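Local atomic coordinates of alpha-galacturonidase (Bacillus subtilis, PDB entry 3FEF), a protein that hydrolyses alpha-1,4-linked galacturonate, such as di-galacturonate, as an NAD- and manganese-dependent alpha-galacturonidase of glycosyl hydrolase family 4. Residues G232-L238 / S250-F256; Y39-F43 / A65-L69; V151-V155 / I358-V362. All blocks are in the same frame, centred on the assembly; numbering follows the deposited sequence.

Contact 1: residues G232-L238 / S250-F256; sequences GESGYEL and SAHRVAF
The N-terminal end of helix 253-262 is a docking site for the loop 232-238, whose Tyr236 is bonded through both polar atoms of its backbone. Tyr236 N donates to Ala251 O at 2.7 Å (168°), and Tyr236 O accepts from His252 ND1 at 2.6 Å. The second bond lies in the plane of the imidazole and almost on the line of the carbonyl, a geometry consistent with a bond that holds the ring's rotation. His252 occupies the N-cap position of the helix, and the approach to it is an ST turn, with His252 N donating to Ser250 OG at 2.8 Å. One residue on, Arg253 turns back on the loop through bends at chi2 and chi3. Its NE meets Gly232 O at 2.9 Å (165°) in the guanidinium plane, NH2 adding a weak bond to the same oxygen; a water 2.7 Å from Gly232 O donates to it and also to Arg253 O. Beyond the loop, Arg253 NH1 donates to Val287 O, and Trp288 makes a cation-pi contact with the guanidinium. Gly235 (phi 86°) passes close to Ala251 and Arg253 CG, and a CB there would collide with Ala251 CB. Phe256 turns the edge of its ring to Tyr236, Phe256 CE2 lying 3.9 Å from Tyr236 CB, while the phenol ring of Tyr236 goes on to meet Tyr231 edge-to-face and touch Leu178 of helix 171-187.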
loop_
_atom_site.group_PDB
_atom_site.type_symbol
_atom_site.label_atom_id
_atom_site.label_comp_id
_atom_site.label_asym_id
_atom_site.label_seq_id
_atom_site.Cartn_x
_atom_site.Cartn_y
_atom_site.Cartn_z
ATOM N N GLY A 232 39.136 -12.380 -7.039
ATOM C CA GLY A 232 38.764 -11.711 -5.797
ATOM C C GLY A 232 39.937 -11.104 -5.054
ATOM O O GLY A 232 39.855 -9.966 -4.579
ATOM N N GLU A 233 41.029 -11.860 -4.950
ATOM C CA GLU A 233 42.234 -11.400 -4.258
ATOM C C GLU A 233 43.026 -10.433 -5.121
ATOM O O GLU A 233 43.328 -9.319 -4.706
ATOM C CB GLU A 233 43.123 -12.588 -3.882
ATOM C CG GLU A 233 42.382 -13.670 -3.121
ATOM C CD GLU A 233 42.016 -13.233 -1.716
ATOM O OE1 GLU A 233 42.884 -12.638 -1.036
ATOM O OE2 GLU A 233 40.864 -13.480 -1.293
ATOM N N SER A 234 43.345 -10.853 -6.339
ATOM C CA SER A 234 44.234 -10.054 -7.185
ATOM C C SER A 234 43.521 -8.875 -7.836
ATOM O O SER A 234 44.161 -7.918 -8.254
ATOM C CB SER A 234 44.834 -10.929 -8.278
ATOM O OG SER A 234 43.800 -11.418 -9.117
ATOM N N GLY A 235 42.196 -8.949 -7.932
ATOM C CA GLY A 235 41.454 -7.951 -8.670
ATOM C C GLY A 235 41.420 -8.348 -10.128
ATOM O O GLY A 235 42.075 -9.318 -10.529
ATOM N N TYR A 236 40.651 -7.614 -10.923
ATOM C CA TYR A 236 40.635 -7.847 -12.346
ATOM C C TYR A 236 40.600 -6.523 -13.083
ATOM O O TYR A 236 39.785 -5.647 -12.771
ATOM C CB TYR A 236 39.433 -8.700 -12.748
ATOM C CG TYR A 236 39.390 -8.927 -14.236
ATOM C CD1 TYR A 236 39.905 -10.087 -14.792
ATOM C CD2 TYR A 236 38.875 -7.958 -15.089
ATOM C CE1 TYR A 236 39.889 -10.288 -16.154
ATOM C CE2 TYR A 236 38.855 -8.147 -16.450
ATOM C CZ TYR A 236 39.364 -9.315 -16.975
ATOM O OH TYR A 236 39.351 -9.512 -18.334
ATOM N N GLU A 237 41.479 -6.377 -14.065
ATOM C CA GLU A 237 41.613 -5.114 -14.774
ATOM C C GLU A 237 41.146 -5.213 -16.230
ATOM O O GLU A 237 41.450 -6.176 -16.936
ATOM C CB GLU A 237 43.067 -4.632 -14.715
ATOM C CG GLU A 237 43.485 -4.089 -13.354
ATOM C CD GLU A 237 44.994 -4.009 -13.180
ATOM O OE1 GLU A 237 45.683 -5.029 -13.413
ATOM O OE2 GLU A 237 45.495 -2.931 -12.797
ATOM N N LEU A 238 40.410 -4.206 -16.678
ATOM C CA LEU A 238 39.913 -4.186 -18.044
ATOM C C LEU A 238 41.076 -4.243 -19.041
ATOM O O LEU A 238 42.175 -3.754 -18.759
ATOM C CB LEU A 238 39.043 -2.942 -18.283
ATOM C CG LEU A 238 37.824 -2.794 -17.362
ATOM C CD1 LEU A 238 37.108 -1.446 -17.565
ATOM C CD2 LEU A 238 36.876 -3.952 -17.566
ATOM N N SER A 250 40.039 0.970 -11.350
ATOM C CA SER A 250 40.083 0.037 -10.239
ATOM C C SER A 250 40.330 -1.355 -10.765
ATOM O O SER A 250 40.395 -1.560 -11.964
ATOM C CB SER A 250 38.760 0.065 -9.469
ATOM O OG SER A 250 37.915 -1.018 -9.853
ATOM N N ALA A 251 40.482 -2.309 -9.863
ATOM C CA ALA A 251 40.524 -3.706 -10.254
ATOM C C ALA A 251 39.288 -4.458 -9.728
ATOM O O ALA A 251 39.319 -5.672 -9.586
ATOM C CB ALA A 251 41.819 -4.365 -9.750
ATOM N N HIS A 252 38.221 -3.729 -9.405
ATOM C CA HIS A 252 36.950 -4.357 -9.045
ATOM C C HIS A 252 36.974 -5.248 -7.801
ATOM O O HIS A 252 36.076 -6.076 -7.615
ATOM C CB HIS A 252 36.445 -5.156 -10.232
ATOM C CG HIS A 252 36.445 -4.370 -11.496
ATOM N ND1 HIS A 252 37.485 -4.420 -12.401
ATOM C CD2 HIS A 252 35.562 -3.464 -11.982
ATOM C CE1 HIS A 252 37.222 -3.608 -13.408
ATOM N NE2 HIS A 252 36.062 -3.018 -13.180
ATOM N N ARG A 253 38.004 -5.100 -6.969
ATOM C CA ARG A 253 38.070 -5.829 -5.709
ATOM C C ARG A 253 36.871 -5.536 -4.810
ATOM O O ARG A 253 36.388 -6.420 -4.101
ATOM C CB ARG A 253 39.371 -5.510 -4.967
ATOM C CG ARG A 253 40.606 -6.093 -5.667
ATOM C CD ARG A 253 41.699 -6.461 -4.667
ATOM N NE ARG A 253 41.295 -7.557 -3.795
ATOM C CZ ARG A 253 41.428 -7.517 -2.474
ATOM N NH1 ARG A 253 41.965 -6.443 -1.902
ATOM N NH2 ARG A 253 41.051 -8.544 -1.733
ATOM N N VAL A 254 36.408 -4.292 -4.823
ATOM C CA VAL A 254 35.286 -3.917 -3.971
ATOM C C VAL A 254 34.006 -4.589 -4.480
ATOM O O VAL A 254 33.215 -5.112 -3.698
ATOM C CB VAL A 254 35.082 -2.385 -3.903
ATOM C CG1 VAL A 254 33.834 -2.058 -3.041
ATOM C CG2 VAL A 254 36.335 -1.689 -3.328
ATOM N N ALA A 255 33.818 -4.590 -5.798
ATOM C CA ALA A 255 32.675 -5.247 -6.394
ATOM C C ALA A 255 32.684 -6.752 -6.128
ATOM O O ALA A 255 31.634 -7.342 -5.866
ATOM C CB ALA A 255 32.607 -4.965 -7.911
ATOM N N PHE A 256 33.854 -7.383 -6.217
ATOM C CA PHE A 256 33.929 -8.821 -5.942
ATOM C C PHE A 256 33.599 -9.105 -4.491
ATOM O O PHE A 256 32.927 -10.084 -4.183
ATOM C CB PHE A 256 35.302 -9.413 -6.297
ATOM C CG PHE A 256 35.608 -9.379 -7.764
ATOM C CD1 PHE A 256 34.615 -9.652 -8.696
ATOM C CD2 PHE A 256 36.880 -9.082 -8.218
ATOM C CE1 PHE A 256 34.886 -9.615 -10.060
ATOM C CE2 PHE A 256 37.157 -9.048 -9.593
ATOM C CZ PHE A 256 36.164 -9.313 -10.508
HETATM O O HOH W 1 37.639 -8.733 -3.569
#

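Contact 2: residues Y39-F43 / A65-L69; sequences YDLDF and AVSTL
Tyr39 lays a face of its aromatic ring against the backbone of the bend 67-69: Leu69 N stands 3.4 Å above the ring plane, nearer the ring's border than its centre, with Leu69 CG on the same face. Thr68 CA lies 3.3 Å from Tyr39 CE1, and Ser67 O approaches the same carbon at 3.3 Å near the plane of the ring, so the bend wraps an edge and a face of one group. With CG anti to the backbone N (chi1 173°), the ring reaches across to this bend, while Tyr39 CB stays behind, 4.1 Å from Val66 CG2. Leu69 CG adds an apolar contact to Tyr39 CE2 at 4.1 Å. The two segments share no hydrogen bond, although Val66 does pair with the backbone of Leu38 just before. Both lie at the C-terminal ends of adjacent parallel strands, 34-39 and 61-66, of the Rossmann-type sheet, joined by a beta-alpha-beta crossover through helix 43-53. Asp40, directly after the second strand, holds the place of the acidic residue of NAD-binding Rossmann folds, and its OD2 takes a hydrogen bond from Gly14 N. Replacing Tyr39 by an alanine would probably leave the Thr68-Leu69 peptide and Leu69 CG without their aromatic support and open a gap beneath the bend. Asp40 OD1 forms an Asx turn with Asp42 N at 2.9 Å, leading to Asp42 at the N-cap of helix 43-53. On the first turn of that helix Phe43 sets its CZ 3.8 Å from Ala65 CB, with Val66 O at the ring edge.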
loop_
_atom_site.group_PDB
_atom_site.type_symbol
_atom_site.label_atom_id
_atom_site.label_comp_id
_atom_site.label_asym_id
_atom_site.label_seq_id
_atom_site.Cartn_x
_atom_site.Cartn_y
_atom_site.Cartn_z
ATOM N N TYR A 39 22.515 27.860 -20.924
ATOM C CA TYR A 39 22.449 28.788 -19.800
ATOM C C TYR A 39 23.398 28.383 -18.685
ATOM O O TYR A 39 23.488 27.205 -18.321
ATOM C CB TYR A 39 21.026 28.907 -19.251
ATOM C CG TYR A 39 20.978 29.731 -17.995
ATOM C CD1 TYR A 39 20.914 31.121 -18.057
ATOM C CD2 TYR A 39 21.035 29.124 -16.740
ATOM C CE1 TYR A 39 20.895 31.882 -16.908
ATOM C CE2 TYR A 39 21.015 29.882 -15.574
ATOM C CZ TYR A 39 20.941 31.263 -15.671
ATOM O OH TYR A 39 20.913 32.031 -14.524
ATOM N N ASP A 40 24.092 29.371 -18.126
ATOM C CA ASP A 40 25.060 29.130 -17.068
ATOM C C ASP A 40 25.327 30.420 -16.304
ATOM O O ASP A 40 25.464 31.484 -16.905
ATOM C CB ASP A 40 26.365 28.591 -17.663
ATOM C CG ASP A 40 27.246 27.908 -16.621
ATOM O OD1 ASP A 40 27.522 28.530 -15.573
ATOM O OD2 ASP A 40 27.661 26.747 -16.855
ATOM N N LEU A 41 25.409 30.326 -14.983
ATOM C CA LEU A 41 25.722 31.494 -14.163
ATOM C C LEU A 41 26.983 32.156 -14.709
ATOM O O LEU A 41 27.091 33.379 -14.736
ATOM C CB LEU A 41 25.928 31.093 -12.702
ATOM C CG LEU A 41 24.699 30.522 -11.985
ATOM C CD1 LEU A 41 25.045 30.093 -10.554
ATOM C CD2 LEU A 41 23.554 31.552 -11.992
ATOM N N ASP A 42 27.928 31.337 -15.156
ATOM C CA ASP A 42 29.155 31.837 -15.753
ATOM C C ASP A 42 28.998 31.932 -17.275
ATOM O O ASP A 42 29.241 30.957 -18.001
ATOM C CB ASP A 42 30.315 30.909 -15.408
ATOM C CG ASP A 42 31.595 31.286 -16.135
ATOM O OD1 ASP A 42 31.557 32.205 -16.978
ATOM O OD2 ASP A 42 32.637 30.661 -15.878
ATOM N N PHE A 43 28.582 33.102 -17.749
ATOM C CA PHE A 43 28.228 33.268 -19.154
ATOM C C PHE A 43 29.427 33.068 -20.062
ATOM O O PHE A 43 29.286 32.650 -21.214
ATOM C CB PHE A 43 27.611 34.641 -19.405
ATOM C CG PHE A 43 27.179 34.855 -20.825
ATOM C CD1 PHE A 43 28.079 35.312 -21.776
ATOM C CD2 PHE A 43 25.873 34.597 -21.214
ATOM C CE1 PHE A 43 27.680 35.516 -23.090
ATOM C CE2 PHE A 43 25.472 34.796 -22.528
ATOM C CZ PHE A 43 26.376 35.253 -23.467
ATOM N N ALA A 65 24.423 30.840 -26.437
ATOM C CA ALA A 65 24.515 31.203 -25.011
ATOM C C ALA A 65 23.479 32.267 -24.647
ATOM O O ALA A 65 23.435 33.320 -25.266
ATOM C CB ALA A 65 25.898 31.704 -24.682
ATOM N N VAL A 66 22.647 31.993 -23.649
ATOM C CA VAL A 66 21.604 32.936 -23.229
ATOM C C VAL A 66 21.797 33.328 -21.767
ATOM O O VAL A 66 22.426 32.600 -20.995
ATOM C CB VAL A 66 20.180 32.354 -23.419
ATOM C CG1 VAL A 66 19.910 32.044 -24.891
ATOM C CG2 VAL A 66 20.002 31.115 -22.554
ATOM N N SER A 67 21.231 34.468 -21.382
ATOM C CA SER A 67 21.587 35.116 -20.124
ATOM C C SER A 67 20.684 34.763 -18.958
ATOM O O SER A 67 21.043 35.020 -17.817
ATOM C CB SER A 67 21.583 36.633 -20.296
ATOM O OG SER A 67 20.344 37.043 -20.854
ATOM N N THR A 68 19.515 34.190 -19.231
ATOM C CA THR A 68 18.602 33.835 -18.150
ATOM C C THR A 68 17.908 32.488 -18.373
ATOM O O THR A 68 17.800 32.027 -19.512
ATOM C CB THR A 68 17.526 34.910 -17.972
ATOM O OG1 THR A 68 16.734 34.960 -19.153
ATOM C CG2 THR A 68 18.157 36.286 -17.711
ATOM N N LEU A 69 17.441 31.884 -17.276
ATOM C CA LEU A 69 16.712 30.628 -17.286
ATOM C C LEU A 69 15.481 30.714 -18.176
ATOM O O LEU A 69 15.224 29.826 -19.006
ATOM C CB LEU A 69 16.235 30.289 -15.873
ATOM C CG LEU A 69 16.991 29.357 -14.925
ATOM C CD1 LEU A 69 16.249 29.278 -13.592
ATOM C CD2 LEU A 69 17.148 27.957 -15.537
#

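Contact 3: residues V151-V155 / I358-V362; sequences VCTRV and IQAIV
Gln359 O accepts a hydrogen bond at 2.8 Å from a water that in turn accepts a weak bond from Arg154 NH1, and this bridge is the polar link between the segments. No N-H of Arg154 bonds the carbonyl directly: Gln359 O lies over a face of the guanidinium, and its distance of 3.6 Å to Arg154 CD marks a van der Waals approach. Gln359 CB also rests on the flat group, 3.8 Å above its plane and displaced from its centre. The Arg154 chain leaves CB directly opposite the backbone N (chi1 -180°) and bends at chi2 (72°), which carries it across the loop residues Gln359 and Ala360. Its NH2 makes a salt bridge with Glu397 of helix 383-405, so the charge is anchored on a third element of the fold. Closer to the helix backbone the contact is apolar. The CB of Ile361 is directed toward helix 149-159, and its CG1 packs 3.6 Å from Arg154 CB and equally near Arg154 N. The end of the same branch, Ile361 CD1, is 4.1 Å from Thr153 CG2, and the other branch, Ile361 CG2, comes as near to Thr153 CB. Thr153 OG1 turns to other partners, bonded to Met149 O and Asn144 ND2. The side chain of Thr153 is about 8 Å from that of Asn147, a substrate-binding residue by similarity, and about 9 Å from that of the metal ligand Cys169. The arrangement is a helix-to-strand packing between the NAD-binding Rossmann region and the C-terminal domain of a family 4 glycosyl hydrolase.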
loop_
_atom_site.group_PDB
_atom_site.type_symbol
_atom_site.label_atom_id
_atom_site.label_comp_id
_atom_site.label_asym_id
_atom_site.label_seq_id
_atom_site.Cartn_x
_atom_site.Cartn_y
_atom_site.Cartn_z
ATOM N N VAL A 151 18.697 13.209 -4.377
ATOM C CA VAL A 151 18.169 14.406 -3.760
ATOM C C VAL A 151 17.712 15.440 -4.784
ATOM O O VAL A 151 16.600 15.931 -4.694
ATOM C CB VAL A 151 19.206 15.045 -2.796
ATOM C CG1 VAL A 151 18.758 16.464 -2.405
ATOM C CG2 VAL A 151 19.405 14.128 -1.540
ATOM N N CYS A 152 18.559 15.760 -5.765
ATOM C CA CYS A 152 18.215 16.759 -6.773
ATOM C C CYS A 152 16.984 16.347 -7.525
ATOM O O CYS A 152 16.039 17.113 -7.691
ATOM C CB CYS A 152 19.356 16.932 -7.790
ATOM S SG CYS A 152 20.843 17.583 -7.061
ATOM N N THR A 153 16.989 15.116 -8.006
ATOM C CA THR A 153 15.849 14.670 -8.773
ATOM C C THR A 153 14.597 14.692 -7.898
ATOM O O THR A 153 13.518 15.025 -8.368
ATOM C CB THR A 153 16.118 13.275 -9.355
ATOM O OG1 THR A 153 17.383 13.314 -10.037
ATOM C CG2 THR A 153 15.041 12.896 -10.330
ATOM N N ARG A 154 14.742 14.336 -6.623
ATOM C CA ARG A 154 13.578 14.268 -5.761
ATOM C C ARG A 154 13.000 15.650 -5.522
ATOM O O ARG A 154 11.795 15.794 -5.374
ATOM C CB ARG A 154 13.928 13.639 -4.421
ATOM C CG ARG A 154 12.737 13.548 -3.504
ATOM C CD ARG A 154 11.709 12.478 -3.935
ATOM N NE ARG A 154 10.858 12.224 -2.775
ATOM C CZ ARG A 154 9.592 12.602 -2.672
ATOM N NH1 ARG A 154 8.977 13.186 -3.686
ATOM N NH2 ARG A 154 8.937 12.373 -1.557
ATOM N N VAL A 155 13.867 16.660 -5.493
ATOM C CA VAL A 155 13.449 18.039 -5.243
ATOM C C VAL A 155 12.631 18.515 -6.422
ATOM O O VAL A 155 11.618 19.182 -6.246
ATOM C CB VAL A 155 14.668 18.979 -4.978
ATOM C CG1 VAL A 155 14.256 20.477 -5.020
ATOM C CG2 VAL A 155 15.334 18.626 -3.642
ATOM N N ILE A 358 7.788 4.490 -1.516
ATOM C CA ILE A 358 7.300 5.013 -2.760
ATOM C C ILE A 358 7.593 6.527 -2.922
ATOM O O ILE A 358 7.703 7.259 -1.933
ATOM C CB ILE A 358 5.826 4.630 -2.968
ATOM C CG1 ILE A 358 4.923 5.841 -2.955
ATOM C CG2 ILE A 358 5.404 3.589 -1.959
ATOM C CD1 ILE A 358 3.973 5.783 -4.118
ATOM N N GLN A 359 7.760 6.967 -4.174
ATOM C CA GLN A 359 8.183 8.342 -4.491
ATOM C C GLN A 359 9.694 8.544 -4.428
ATOM O O GLN A 359 10.230 9.450 -5.056
ATOM C CB GLN A 359 7.567 9.316 -3.511
ATOM C CG GLN A 359 6.097 9.146 -3.359
ATOM C CD GLN A 359 5.402 10.018 -4.312
ATOM O OE1 GLN A 359 5.485 9.814 -5.529
ATOM N NE2 GLN A 359 4.737 11.043 -3.787
ATOM N N ALA A 360 10.378 7.757 -3.609
ATOM C CA ALA A 360 11.817 7.927 -3.514
ATOM C C ALA A 360 12.402 7.676 -4.909
ATOM O O ALA A 360 11.860 6.897 -5.678
ATOM C CB ALA A 360 12.408 6.978 -2.495
ATOM N N ILE A 361 13.482 8.375 -5.225
ATOM C CA ILE A 361 14.168 8.248 -6.511
ATOM C C ILE A 361 14.994 6.966 -6.540
ATOM O O ILE A 361 15.977 6.850 -5.813
ATOM C CB ILE A 361 15.125 9.451 -6.736
ATOM C CG1 ILE A 361 14.359 10.769 -6.536
ATOM C CG2 ILE A 361 15.804 9.386 -8.153
ATOM C CD1 ILE A 361 13.109 10.865 -7.373
ATOM N N VAL A 362 14.573 6.008 -7.362
ATOM C CA VAL A 362 15.325 4.772 -7.562
ATOM C C VAL A 362 15.804 4.623 -9.031
ATOM O O VAL A 362 15.230 5.215 -9.960
ATOM C CB VAL A 362 14.473 3.559 -7.115
ATOM C CG1 VAL A 362 14.138 3.664 -5.581
ATOM C CG2 VAL A 362 13.172 3.533 -7.906
HETATM O O HOH W 2 9.647 11.865 -6.266
#

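Overall arrangement
From the N terminus, contact 2 comes first, closing the loop that holds helix 43-53 and tying together the ends of strands 34-39 and 61-66 at the edge of the parallel sheet. The chain then runs on to helix 149-159, where contact 3 opens; it closes only after some two hundred residues, when strand 361-369 begins. Contact 1 is nested inside that long loop, a short closure in the C-terminal domain between the end of helix 220-231 and the start of helix 253-262. None crosses another. Contacts 1 and 2 lie on opposite sides of the chain's centre, 43 Å apart between centres, and contact 3 alone joins the two family regions.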